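Local atomic coordinates of exodeoxyribonuclease III (Neisseria meningitidis, PDB entry 2JC4), a protein that probably removes nucleotides from 3' ends of double-stranded DNA with the help of magnesium or manganese ions, as a repair nuclease of the AP/ExoA family. Residues V13-V18 with K41-A46; F78-L83 with R89-A94; E110-P115 with H167-E172; D133-H138 with L182-S187. All coordinates share one frame; numbering follows the deposited sequence. Where two conformers were deposited one is given.

Contact 1 (V13-V18 with K41-A46)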
loop_
_atom_site.group_PDB
_atom_site.type_symbol
_atom_site.label_atom_id
_atom_site.label_comp_id
_atom_site.label_asym_id
_atom_site.label_seq_id
_atom_site.Cartn_x
_atom_site.Cartn_y
_atom_site.Cartn_z
ATOM N N VAL A 13 -0.810 -17.207 -4.948
ATOM C CA VAL A 13 -2.226 -17.496 -4.722
ATOM C C VAL A 13 -3.143 -16.594 -5.538
ATOM O O VAL A 13 -4.150 -17.046 -6.102
ATOM C CB VAL A 13 -2.574 -17.389 -3.229
ATOM C CG1 VAL A 13 -4.052 -17.731 -3.007
ATOM C CG2 VAL A 13 -1.672 -18.322 -2.422
ATOM N N ARG A 14 -2.819 -15.309 -5.575
ATOM C CA ARG A 14 -3.754 -14.306 -6.080
ATOM C C ARG A 14 -3.590 -13.979 -7.539
ATOM O O ARG A 14 -4.321 -13.143 -8.055
ATOM C CB ARG A 14 -3.605 -12.988 -5.281
ATOM C CG ARG A 14 -4.920 -12.392 -4.754
ATOM C CD ARG A 14 -5.681 -13.360 -3.869
ATOM N NE ARG A 14 -4.873 -13.680 -2.684
ATOM C CZ ARG A 14 -5.158 -14.609 -1.786
ATOM N NH1 ARG A 14 -6.267 -15.336 -1.882
ATOM N NH2 ARG A 14 -4.320 -14.812 -0.766
ATOM N N LEU A 15 -2.611 -14.591 -8.206
ATOM C CA LEU A 15 -2.356 -14.236 -9.614
ATOM C C LEU A 15 -3.591 -14.193 -10.523
ATOM O O LEU A 15 -3.757 -13.221 -11.235
ATOM C CB LEU A 15 -1.242 -15.085 -10.255
ATOM C CG LEU A 15 -0.833 -14.709 -11.684
ATOM C CD1 LEU A 15 -0.288 -13.282 -11.771
ATOM C CD2 LEU A 15 0.238 -15.683 -12.112
ATOM N N PRO A 16 -4.443 -15.240 -10.516
ATOM C CA PRO A 16 -5.623 -15.143 -11.405
ATOM C C PRO A 16 -6.467 -13.886 -11.159
ATOM O O PRO A 16 -6.982 -13.283 -12.100
ATOM C CB PRO A 16 -6.441 -16.401 -11.067
ATOM C CG PRO A 16 -5.469 -17.344 -10.488
ATOM C CD PRO A 16 -4.401 -16.526 -9.789
ATOM N N GLN A 17 -6.607 -13.492 -9.890
ATOM C CA GLN A 17 -7.389 -12.310 -9.542
ATOM C C GLN A 17 -6.700 -11.043 -10.003
ATOM O O GLN A 17 -7.364 -10.123 -10.473
ATOM C CB GLN A 17 -7.657 -12.267 -8.029
ATOM C CG GLN A 17 -8.459 -13.489 -7.546
ATOM C CD GLN A 17 -8.801 -13.421 -6.061
ATOM O OE1 GLN A 17 -8.560 -12.408 -5.405
ATOM N NE2 GLN A 17 -9.413 -14.489 -5.548
ATOM N N VAL A 18 -5.370 -10.990 -9.864
ATOM C CA VAL A 18 -4.583 -9.856 -10.385
ATOM C C VAL A 18 -4.767 -9.742 -11.903
ATOM O O VAL A 18 -5.038 -8.638 -12.444
ATOM C CB VAL A 18 -3.100 -9.972 -9.981
ATOM C CG1 VAL A 18 -2.254 -8.906 -10.635
ATOM C CG2 VAL A 18 -2.962 -9.868 -8.426
ATOM N N LYS A 41 11.007 -15.923 -8.723
ATOM C CA LYS A 41 9.740 -16.658 -8.778
ATOM C C LYS A 41 8.523 -15.750 -9.101
ATOM O O LYS A 41 7.389 -16.218 -9.256
ATOM C CB LYS A 41 9.525 -17.437 -7.488
ATOM C CG LYS A 41 10.633 -18.445 -7.175
ATOM C CD LYS A 41 10.427 -19.748 -7.938
ATOM C CE LYS A 41 11.639 -20.672 -7.848
ATOM N NZ LYS A 41 12.581 -20.424 -8.996
ATOM N N PHE A 42 8.776 -14.458 -9.230
ATOM C CA PHE A 42 7.744 -13.500 -9.631
ATOM C C PHE A 42 7.218 -13.945 -11.009
ATOM O O PHE A 42 8.047 -14.211 -11.900
ATOM C CB PHE A 42 8.360 -12.100 -9.731
ATOM C CG PHE A 42 7.366 -11.019 -10.037
ATOM C CD1 PHE A 42 6.583 -10.460 -9.015
ATOM C CD2 PHE A 42 7.188 -10.568 -11.341
ATOM C CE1 PHE A 42 5.662 -9.454 -9.297
ATOM C CE2 PHE A 42 6.246 -9.547 -11.642
ATOM C CZ PHE A 42 5.489 -9.001 -10.625
ATOM N N PRO A 43 5.867 -14.009 -11.197
ATOM C CA PRO A 43 5.303 -14.411 -12.498
ATOM C C PRO A 43 5.390 -13.307 -13.582
ATOM O O PRO A 43 4.363 -12.883 -14.162
ATOM C CB PRO A 43 3.853 -14.773 -12.134
ATOM C CG PRO A 43 3.506 -13.782 -11.032
ATOM C CD PRO A 43 4.786 -13.730 -10.212
ATOM N N ALA A 44 6.615 -12.886 -13.892
ATOM C CA ALA A 44 6.842 -11.776 -14.825
ATOM C C ALA A 44 6.229 -12.085 -16.212
ATOM O O ALA A 44 5.497 -11.278 -16.781
ATOM C CB ALA A 44 8.353 -11.450 -14.939
ATOM N N ALA A 45 6.479 -13.282 -16.726
ATOM C CA ALA A 45 5.942 -13.671 -18.039
ATOM C C ALA A 45 4.413 -13.582 -18.084
ATOM O O ALA A 45 3.874 -13.069 -19.037
ATOM C CB ALA A 45 6.428 -15.091 -18.446
ATOM N N ALA A 46 3.717 -14.081 -17.064
ATOM C CA ALA A 46 2.248 -14.039 -17.059
ATOM C C ALA A 46 1.677 -12.629 -17.180
ATOM O O ALA A 46 0.633 -12.443 -17.810
ATOM C CB ALA A 46 1.666 -14.740 -15.826
#
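The helical residues 13-18 and residues 41-46, a loop leading into the start of helix 44-48, approach most closely at Leu15 and Pro43, whose CA atoms stand 8.2 Å apart, so only side chains can bridge the gap. From 13-18 Leu15 alone makes contact. With its CG anti to the backbone N (chi1 -175°), the branch reaches out from the helix and slides past the proline ring in the opposite direction. Both methyls touch: Leu15 CD2 lies 3.7 Å from Pro43 CB, and Leu15 CD1 lies 3.9 Å from Pro43 CG. Ala46 adds a looser touch, its CB 4.1 Å from Leu15 CD2, and no hydrogen bond joins the two segments. About 108 Å² is buried in all, the measure of a small surface contact.

The helix is kinked where the N atoms of Pro16 and Gln17 lack bonds to the preceding turn, just past Leu15. Pro43 is the centre of an inverse gamma turn, with a weak bond of 2.8 Å from Ala44 N to Phe42 O, and occupies the N-cap of helix 44-48. The neighbouring Phe42 stacks on Trp56 of strand 53-57, while Val18 rests on Trp6 of strand 2-7. Leu15 links helix 11-23 to the N-terminal end of helix 44-48, both lying over one sheet of the alpha/beta sandwich, the layered architecture of the DNase I-like fold.

Contact 2 (F78-L83 with R89-A94); sequences FGLPAL and RRVIAA
Gly79 and Val91 join in a short antiparallel beta contact at the margin of the second sheet, where edge strand 76-78 runs out against strand 91-96. The evidence is one straight bond and one bridge. Gly79 N donates to Val91 O at 3.0 Å with an N-H...O angle of 172°. Next to it, Phe78 and Ile92 form a non-hydrogen-bonded pair with CA atoms 4.8 Å apart. Their side chains lie side by side on the same sheet face and point the same way; the Phe78 ring meets the end of Ile92 obliquely, Phe78 CE1 to Ile92 CD1 at 3.6 Å.

Strands 76-78 and 91-96 follow each other in the chain and pair antiparallel, as a beta hairpin with a long connection. The pairing stops as the chain turns off at Gly79, where phi is 76°, a value glycine accommodates readily, and a type I turn follows from Leu80 to Leu83. Leu80 crosses Val91 at about a right angle on the other side of the strand. The methyl it meets is Val91 CG2, set anti to the carbonyl carbon of Val91 (CG1 has chi1 -178°): Leu80 CG and Leu80 CD2 each lie 3.9 Å from it. Trp123 of helix 115-135 touches both of these residues. The side chain of Val91 is about 7 Å from that of Tyr105, predicted to belong to the active site, and Arg90 NH1 is hydrogen-bonded to Tyr105 O.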
loop_
_atom_site.group_PDB
_atom_site.type_symbol
_atom_site.label_atom_id
_atom_site.label_comp_id
_atom_site.label_asym_id
_atom_site.label_seq_id
_atom_site.Cartn_x
_atom_site.Cartn_y
_atom_site.Cartn_z
ATOM N N PHE A 78 15.258 0.855 -4.985
ATOM C CA PHE A 78 14.968 -0.245 -4.050
ATOM C C PHE A 78 15.370 0.154 -2.672
ATOM O O PHE A 78 16.474 0.682 -2.466
ATOM C CB PHE A 78 15.707 -1.545 -4.430
ATOM C CG PHE A 78 15.302 -2.089 -5.783
ATOM C CD1 PHE A 78 14.204 -2.939 -5.909
ATOM C CD2 PHE A 78 16.005 -1.728 -6.928
ATOM C CE1 PHE A 78 13.841 -3.443 -7.167
ATOM C CE2 PHE A 78 15.623 -2.203 -8.182
ATOM C CZ PHE A 78 14.541 -3.060 -8.292
ATOM N N GLY A 79 14.489 -0.119 -1.715
ATOM C CA GLY A 79 14.839 -0.044 -0.304
ATOM C C GLY A 79 14.912 1.374 0.218
ATOM O O GLY A 79 14.429 2.329 -0.441
ATOM N N LEU A 80 15.563 1.506 1.381
ATOM C CA LEU A 80 15.674 2.782 2.101
ATOM C C LEU A 80 17.134 3.122 2.410
ATOM O O LEU A 80 17.835 2.327 3.111
ATOM C CB LEU A 80 14.882 2.736 3.426
ATOM C CG LEU A 80 13.374 2.478 3.311
ATOM C CD1 LEU A 80 12.796 2.053 4.656
ATOM C CD2 LEU A 80 12.654 3.700 2.687
ATOM N N PRO A 81 17.611 4.282 1.903
ATOM C CA PRO A 81 19.009 4.707 2.180
ATOM C C PRO A 81 19.407 4.799 3.653
ATOM O O PRO A 81 20.579 4.558 3.995
ATOM C CB PRO A 81 19.084 6.102 1.543
ATOM C CG PRO A 81 18.125 5.998 0.360
ATOM C CD PRO A 81 16.936 5.224 0.983
ATOM N N ALA A 82 18.465 5.175 4.516
ATOM C CA ALA A 82 18.737 5.256 5.945
ATOM C C ALA A 82 18.669 3.897 6.634
ATOM O O ALA A 82 18.980 3.796 7.807
ATOM C CB ALA A 82 17.786 6.267 6.645
ATOM N N LEU A 83 18.241 2.859 5.929
ATOM C CA LEU A 83 18.240 1.496 6.469
ATOM C C LEU A 83 18.743 0.545 5.376
ATOM O O LEU A 83 18.020 -0.388 4.936
ATOM C CB LEU A 83 16.830 1.132 6.962
ATOM C CG LEU A 83 16.679 0.108 8.090
ATOM C CD1 LEU A 83 17.299 0.582 9.418
ATOM C CD2 LEU A 83 15.188 -0.177 8.256
ATOM N N ARG A 89 12.073 -7.076 1.961
ATOM C CA ARG A 89 11.725 -6.435 0.688
ATOM C C ARG A 89 10.407 -5.677 0.847
ATOM O O ARG A 89 9.348 -6.252 0.722
ATOM C CB ARG A 89 11.673 -7.482 -0.422
ATOM C CG ARG A 89 13.012 -8.226 -0.622
ATOM C CD ARG A 89 14.204 -7.231 -0.650
ATOM N NE ARG A 89 15.408 -7.824 -1.263
ATOM C CZ ARG A 89 16.666 -7.431 -1.019
ATOM N NH1 ARG A 89 16.940 -6.433 -0.165
ATOM N NH2 ARG A 89 17.681 -8.059 -1.630
ATOM N N ARG A 90 10.510 -4.368 1.120
ATOM C CA ARG A 90 9.326 -3.571 1.569
ATOM C C ARG A 90 9.083 -2.273 0.845
ATOM O O ARG A 90 8.010 -1.692 0.998
ATOM C CB ARG A 90 9.482 -3.218 3.036
ATOM C CG ARG A 90 9.351 -4.439 3.937
ATOM C CD ARG A 90 9.488 -4.023 5.348
ATOM N NE ARG A 90 9.276 -5.155 6.259
ATOM C CZ ARG A 90 8.079 -5.597 6.656
ATOM N NH1 ARG A 90 6.963 -5.041 6.151
ATOM N NH2 ARG A 90 8.000 -6.623 7.520
ATOM N N VAL A 91 10.086 -1.784 0.093
ATOM C CA VAL A 91 9.974 -0.451 -0.558
ATOM C C VAL A 91 10.527 -0.548 -1.992
ATOM O O VAL A 91 11.681 -0.958 -2.218
ATOM C CB VAL A 91 10.772 0.628 0.224
ATOM C CG1 VAL A 91 10.620 2.040 -0.412
ATOM C CG2 VAL A 91 10.380 0.664 1.708
ATOM N N ILE A 92 9.691 -0.183 -2.952
ATOM C CA ILE A 92 10.146 -0.022 -4.320
ATOM C C ILE A 92 9.530 1.260 -4.849
ATOM O O ILE A 92 8.364 1.568 -4.574
ATOM C CB ILE A 92 9.762 -1.267 -5.205
ATOM C CG1 ILE A 92 10.440 -1.166 -6.585
ATOM C CG2 ILE A 92 8.212 -1.482 -5.309
ATOM C CD1 ILE A 92 10.337 -2.460 -7.410
ATOM N N ALA A 93 10.321 2.030 -5.586
ATOM C CA ALA A 93 9.820 3.277 -6.181
ATOM C C ALA A 93 10.180 3.346 -7.664
ATOM O O ALA A 93 11.165 2.764 -8.102
ATOM C CB ALA A 93 10.372 4.506 -5.438
ATOM N N ALA A 94 9.399 4.082 -8.432
ATOM C CA ALA A 94 9.751 4.278 -9.828
ATOM C C ALA A 94 8.926 5.441 -10.314
ATOM O O ALA A 94 7.932 5.773 -9.691
ATOM C CB ALA A 94 9.453 3.046 -10.644
#

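Contact 3 (E110-P115 with H167-E172). With ACT (acetate ion), chain F.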
loop_
_atom_site.group_PDB
_atom_site.type_symbol
_atom_site.label_atom_id
_atom_site.label_comp_id
_atom_site.label_asym_id
_atom_site.label_seq_id
_atom_site.Cartn_x
_atom_site.Cartn_y
_atom_site.Cartn_z
ATOM N N GLU A 110 3.475 -6.460 14.976
ATOM C CA GLU A 110 3.041 -7.626 15.772
ATOM C C GLU A 110 2.250 -7.269 17.016
ATOM O O GLU A 110 1.089 -7.652 17.144
ATOM C CB GLU A 110 4.230 -8.521 16.161
ATOM C CG GLU A 110 3.820 -9.886 16.737
ATOM C CD GLU A 110 5.014 -10.827 16.800
ATOM O OE1 GLU A 110 5.986 -10.516 17.537
ATOM O OE2 GLU A 110 4.999 -11.832 16.081
ATOM N N ALA A 111 2.894 -6.559 17.939
ATOM C CA ALA A 111 2.299 -6.182 19.244
ATOM C C ALA A 111 3.177 -5.052 19.772
ATOM O O ALA A 111 4.362 -4.965 19.415
ATOM C CB ALA A 111 2.311 -7.377 20.240
ATOM N N LEU A 112 2.601 -4.171 20.589
ATOM C CA LEU A 112 3.379 -3.031 21.083
ATOM C C LEU A 112 4.571 -3.456 21.920
ATOM O O LEU A 112 5.541 -2.731 21.980
ATOM C CB LEU A 112 2.498 -2.002 21.816
ATOM C CG LEU A 112 2.042 -0.841 20.941
ATOM C CD1 LEU A 112 1.146 -1.378 19.825
ATOM C CD2 LEU A 112 1.291 0.236 21.774
ATOM N N ASP A 113 4.516 -4.655 22.516
ATOM C CA ASP A 113 5.665 -5.145 23.330
ATOM C C ASP A 113 6.587 -6.110 22.563
ATOM O O ASP A 113 7.520 -6.698 23.141
ATOM C CB ASP A 113 5.178 -5.766 24.649
ATOM C CG ASP A 113 4.160 -6.885 24.439
ATOM O OD1 ASP A 113 3.885 -7.239 23.264
ATOM O OD2 ASP A 113 3.652 -7.433 25.452
ATOM N N SER A 114 6.361 -6.242 21.253
ATOM C CA SER A 114 7.237 -7.059 20.409
ATOM C C SER A 114 8.495 -6.293 20.005
ATOM O O SER A 114 8.439 -5.071 19.776
ATOM C CB SER A 114 6.484 -7.514 19.128
ATOM O OG SER A 114 7.350 -8.241 18.225
ATOM N N PRO A 115 9.627 -7.011 19.868
ATOM C CA PRO A 115 10.813 -6.427 19.274
ATOM C C PRO A 115 10.540 -5.930 17.847
ATOM O O PRO A 115 11.219 -5.035 17.362
ATOM C CB PRO A 115 11.811 -7.592 19.211
ATOM C CG PRO A 115 11.277 -8.682 20.006
ATOM C CD PRO A 115 9.819 -8.415 20.303
ATOM N N HIS A 167 -1.638 -1.476 15.229
ATOM C CA HIS A 167 -2.336 -0.781 14.145
ATOM C C HIS A 167 -3.054 0.495 14.533
ATOM O O HIS A 167 -3.145 1.407 13.715
ATOM C CB HIS A 167 -3.304 -1.677 13.333
ATOM C CG HIS A 167 -2.697 -2.948 12.848
ATOM N ND1 HIS A 167 -1.486 -2.995 12.184
ATOM C CD2 HIS A 167 -3.120 -4.236 12.961
ATOM C CE1 HIS A 167 -1.198 -4.253 11.895
ATOM N NE2 HIS A 167 -2.176 -5.026 12.345
ATOM N N CYS A 168 -3.571 0.546 15.761
ATOM C CA CYS A 168 -4.418 1.655 16.210
ATOM C C CYS A 168 -3.865 2.476 17.388
ATOM O O CYS A 168 -4.615 3.245 18.013
ATOM C CB CYS A 168 -5.793 1.096 16.603
ATOM S SG CYS A 168 -6.565 0.154 15.282
ATOM N N SER A 169 -2.586 2.304 17.708
ATOM C CA SER A 169 -1.982 3.030 18.839
ATOM C C SER A 169 -1.678 4.491 18.522
ATOM O O SER A 169 -1.458 4.888 17.353
ATOM C CB SER A 169 -0.701 2.326 19.362
ATOM O OG SER A 169 0.386 2.495 18.452
ATOM N N SER A 170 -1.680 5.298 19.569
ATOM C CA SER A 170 -1.329 6.717 19.474
ATOM C C SER A 170 0.053 6.930 18.846
ATOM O O SER A 170 0.239 7.806 17.967
ATOM C CB SER A 170 -1.443 7.376 20.858
ATOM O OG SER A 170 -0.542 6.784 21.810
ATOM N N VAL A 171 1.024 6.117 19.231
ATOM C CA VAL A 171 2.361 6.315 18.650
ATOM C C VAL A 171 2.421 5.956 17.151
ATOM O O VAL A 171 3.034 6.676 16.367
ATOM C CB VAL A 171 3.485 5.623 19.471
ATOM C CG1 VAL A 171 3.325 4.090 19.481
ATOM C CG2 VAL A 171 4.857 6.076 18.979
ATOM N N GLU A 172 1.793 4.849 16.766
ATOM C CA GLU A 172 1.691 4.490 15.335
ATOM C C GLU A 172 1.001 5.598 14.575
ATOM O O GLU A 172 1.426 5.979 13.466
ATOM C CB GLU A 172 0.908 3.191 15.169
ATOM C CG GLU A 172 1.731 1.929 15.463
ATOM C CD GLU A 172 0.833 0.687 15.611
ATOM O OE1 GLU A 172 0.034 0.651 16.559
ATOM O OE2 GLU A 172 0.907 -0.240 14.777
HETATM C C ACT F . -2.869 -7.579 10.094
HETATM O O ACT F . -2.508 -7.534 11.289
HETATM O OXT ACT F . -2.663 -8.647 9.461
HETATM C CH3 ACT F . -3.502 -6.366 9.515
#
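Leu112 meets Ser169 and Glu172 with its two methyls, and this small van der Waals patch is the close part of a contact that buries about 110 Å². Leu112 CD2 lies 3.8 Å from Ser169 CB, while Leu112 CD1 faces Glu172 OE1 at 4.0 Å; no hydrogen bond passes between the segments. Phe117 of helix 115-135 touches both Leu112 and Glu172.

The surface Leu112 covers is held firmly from behind. Ser169 OG is turned between its backbone N and carbonyl carbon (chi1 73°), where it donates to the anti lone pair of Glu172 OE1 at 2.7 Å and accepts from Glu172 N at 3.2 Å. Ser169 N reciprocates with a weak bond to Glu172 OE1 at 3.3 Å. Glu172 OE2 takes a bond from His167 N at 2.9 Å and a salt bridge from Lys120, so the buried carboxylate is bound at both oxygens.

The outer side is much looser: Glu110 and Asp113 are exposed and do not reach the other segment, although Ser114 OG ties the turn to Glu110 OE1. Buried His167 is held separately. His167 NE2 donates to the acetate O at 2.7 Å, which lies at the ring edge near its plane, and His167 ND1 is hydrogen-bonded to Asn148 O. Next to the Cys156-Cys168 disulfide, Ser169 and Glu172 thus form the capping box that starts helix 170-180.

Contact 4 (D133-H138 with L182-S187)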
loop_
_atom_site.group_PDB
_atom_site.type_symbol
_atom_site.label_atom_id
_atom_site.label_comp_id
_atom_site.label_asym_id
_atom_site.label_seq_id
_atom_site.Cartn_x
_atom_site.Cartn_y
_atom_site.Cartn_z
ATOM N N ASP A 133 13.050 13.358 1.011
ATOM C CA ASP A 133 14.047 13.603 -0.014
ATOM C C ASP A 133 13.448 13.473 -1.406
ATOM O O ASP A 133 13.668 14.354 -2.282
ATOM C CB ASP A 133 15.204 12.614 0.185
ATOM C CG ASP A 133 16.266 12.696 -0.903
ATOM O OD1 ASP A 133 16.744 13.802 -1.207
ATOM O OD2 ASP A 133 16.627 11.632 -1.453
ATOM N N GLU A 134 12.668 12.410 -1.614
ATOM C CA GLU A 134 12.025 12.170 -2.907
ATOM C C GLU A 134 11.096 13.322 -3.272
ATOM O O GLU A 134 11.063 13.753 -4.428
ATOM C CB GLU A 134 11.263 10.833 -2.910
ATOM C CG GLU A 134 12.139 9.588 -2.893
ATOM C CD GLU A 134 12.691 9.280 -4.262
ATOM O OE1 GLU A 134 11.896 9.141 -5.198
ATOM O OE2 GLU A 134 13.914 9.196 -4.406
ATOM N N MET A 135 10.366 13.837 -2.283
ATOM C CA MET A 135 9.454 14.955 -2.523
ATOM C C MET A 135 10.095 16.294 -2.984
ATOM O O MET A 135 9.421 17.108 -3.601
ATOM C CB MET A 135 8.609 15.192 -1.271
ATOM C CG MET A 135 7.571 14.060 -1.044
ATOM S SD MET A 135 6.692 14.355 0.492
ATOM C CE MET A 135 5.717 15.777 -0.052
ATOM N N THR A 136 11.381 16.517 -2.684
ATOM C CA THR A 136 12.077 17.739 -3.176
ATOM C C THR A 136 12.244 17.765 -4.704
ATOM O O THR A 136 12.634 18.784 -5.266
ATOM C CB THR A 136 13.510 17.891 -2.602
ATOM O OG1 THR A 136 14.331 16.802 -3.057
ATOM C CG2 THR A 136 13.494 17.908 -1.086
ATOM N N ARG A 137 12.013 16.639 -5.361
ATOM C CA ARG A 137 12.325 16.528 -6.779
ATOM C C ARG A 137 11.128 16.221 -7.649
ATOM O O ARG A 137 11.166 16.470 -8.850
ATOM C CB ARG A 137 13.383 15.460 -6.986
ATOM C CG ARG A 137 14.681 15.836 -6.415
ATOM C CD ARG A 137 15.765 14.797 -6.748
ATOM N NE ARG A 137 15.539 13.453 -6.230
ATOM C CZ ARG A 137 15.856 13.088 -4.996
ATOM N NH1 ARG A 137 16.338 13.991 -4.157
ATOM N NH2 ARG A 137 15.676 11.844 -4.582
ATOM N N HIS A 138 10.073 15.669 -7.055
ATOM C CA HIS A 138 8.906 15.231 -7.824
ATOM C C HIS A 138 7.649 15.889 -7.310
ATOM O O HIS A 138 7.125 15.510 -6.251
ATOM C CB HIS A 138 8.714 13.705 -7.729
ATOM C CG HIS A 138 9.920 12.917 -8.118
ATOM N ND1 HIS A 138 10.201 12.578 -9.424
ATOM C CD2 HIS A 138 10.913 12.385 -7.366
ATOM C CE1 HIS A 138 11.318 11.874 -9.459
ATOM N NE2 HIS A 138 11.763 11.732 -8.223
ATOM N N LEU A 182 5.175 15.743 5.985
ATOM C CA LEU A 182 6.068 16.029 4.845
ATOM C C LEU A 182 5.436 16.943 3.787
ATOM O O LEU A 182 6.164 17.545 2.975
ATOM C CB LEU A 182 6.558 14.732 4.163
ATOM C CG LEU A 182 7.242 13.735 5.086
ATOM C CD1 LEU A 182 7.566 12.411 4.354
ATOM C CD2 LEU A 182 8.480 14.329 5.768
ATOM N N GLY A 183 4.102 17.025 3.791
ATOM C CA GLY A 183 3.336 17.766 2.794
ATOM C C GLY A 183 2.579 16.823 1.871
ATOM O O GLY A 183 2.602 16.972 0.635
ATOM N N LEU A 184 1.956 15.821 2.481
ATOM C CA LEU A 184 1.179 14.804 1.773
ATOM C C LEU A 184 -0.206 14.772 2.381
ATOM O O LEU A 184 -0.363 15.136 3.536
ATOM C CB LEU A 184 1.829 13.432 1.967
ATOM C CG LEU A 184 3.163 13.214 1.254
ATOM C CD1 LEU A 184 3.666 11.863 1.721
ATOM C CD2 LEU A 184 2.967 13.208 -0.296
ATOM N N THR A 185 -1.188 14.364 1.574
ATOM C CA THR A 185 -2.607 14.333 1.916
ATOM C C THR A 185 -3.084 12.877 1.902
ATOM O O THR A 185 -2.805 12.151 0.940
ATOM C CB THR A 185 -3.396 15.156 0.841
ATOM O OG1 THR A 185 -3.137 16.553 1.038
ATOM C CG2 THR A 185 -4.898 14.924 0.937
ATOM N N ASP A 186 -3.764 12.442 2.977
ATOM C CA ASP A 186 -4.436 11.123 3.011
ATOM C C ASP A 186 -5.596 11.183 1.985
ATOM O O ASP A 186 -6.679 11.678 2.310
ATOM C CB ASP A 186 -4.966 10.885 4.467
ATOM C CG ASP A 186 -5.725 9.557 4.659
ATOM O OD1 ASP A 186 -6.058 8.874 3.670
ATOM O OD2 ASP A 186 -6.010 9.223 5.846
ATOM N N SER A 187 -5.389 10.675 0.777
ATOM C CA SER A 187 -6.357 10.911 -0.310
ATOM C C SER A 187 -7.785 10.474 0.008
ATOM O O SER A 187 -8.743 11.207 -0.275
ATOM C CB SER A 187 -5.906 10.324 -1.639
ATOM O OG SER A 187 -5.947 8.914 -1.664
#
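Met135 lays its thioether over Leu182, Gly183 and Leu184, and it is the sole residue of 133-138 to touch the other segment. The chain runs out straight at chi2 and then bends at chi3 (71°), which brings sulfur and methyl to different partners. Met135 SD approaches the leucines: 3.7 Å to Leu182 CB, where the side chains cross at about a right angle, and 3.8 Å to Leu184 CG. Met135 CE stays against Leu184, 3.8 Å from Leu184 CD2, and also comes near two backbone oxygens, Leu182 O at 3.5 Å and Gly183 O at 3.4 Å. These are van der Waals contacts; no hydrogen bond crosses between the segments.

Gly183 is the point where the chain leaves the preceding helix with a positive phi of 109°, at backbone angles that suit glycine.

On the other side of the end of helix 115-135, away from Met135, polar groups bind the segment to itself. Arg137 grips Asp133 end-on, Arg137 NH1 to Asp133 OD1 at 3.0 Å and Arg137 NH2 to Asp133 OD2 at 3.3 Å, with the carboxylate oxygens approached from above their plane. Glu134 joins through a weaker bond to Arg137 NH2 and is also paired with Arg100.

Helix 115-135 is the connection of a beta-alpha-beta crossover between the adjacent parallel strands 99-105 and 141-144. Met135 and Leu184 both rest on Leu141 of the latter, while Leu182 packs back on Thr128 and Val131, so the contact fits the end of helix 115-135 against the turn between helix 170-180 and edge strand 185-186.

Overall arrangement
From the N terminus, contact 1 closes first, bringing helix 11-23 beside helix 44-48 over the first sheet, with strand 29-33 in the loop between them. Contact 2 follows as a short closure with five residues between its segments, at the edge of the second sheet. Contacts 3 and 4 come last and cross: 110-115, 133-138, 167-172 and 182-187 alternate along the chain. They join the beginnings and the ends of helices 115-135 and 170-180 respectively, with centres about 25 Å apart. Contacts 2 and 4 reach the same sheet, at its opposite edge strands 76-78 and 185-186, whereas contacts 1 and 4 lie on opposite sides of the chain's centre.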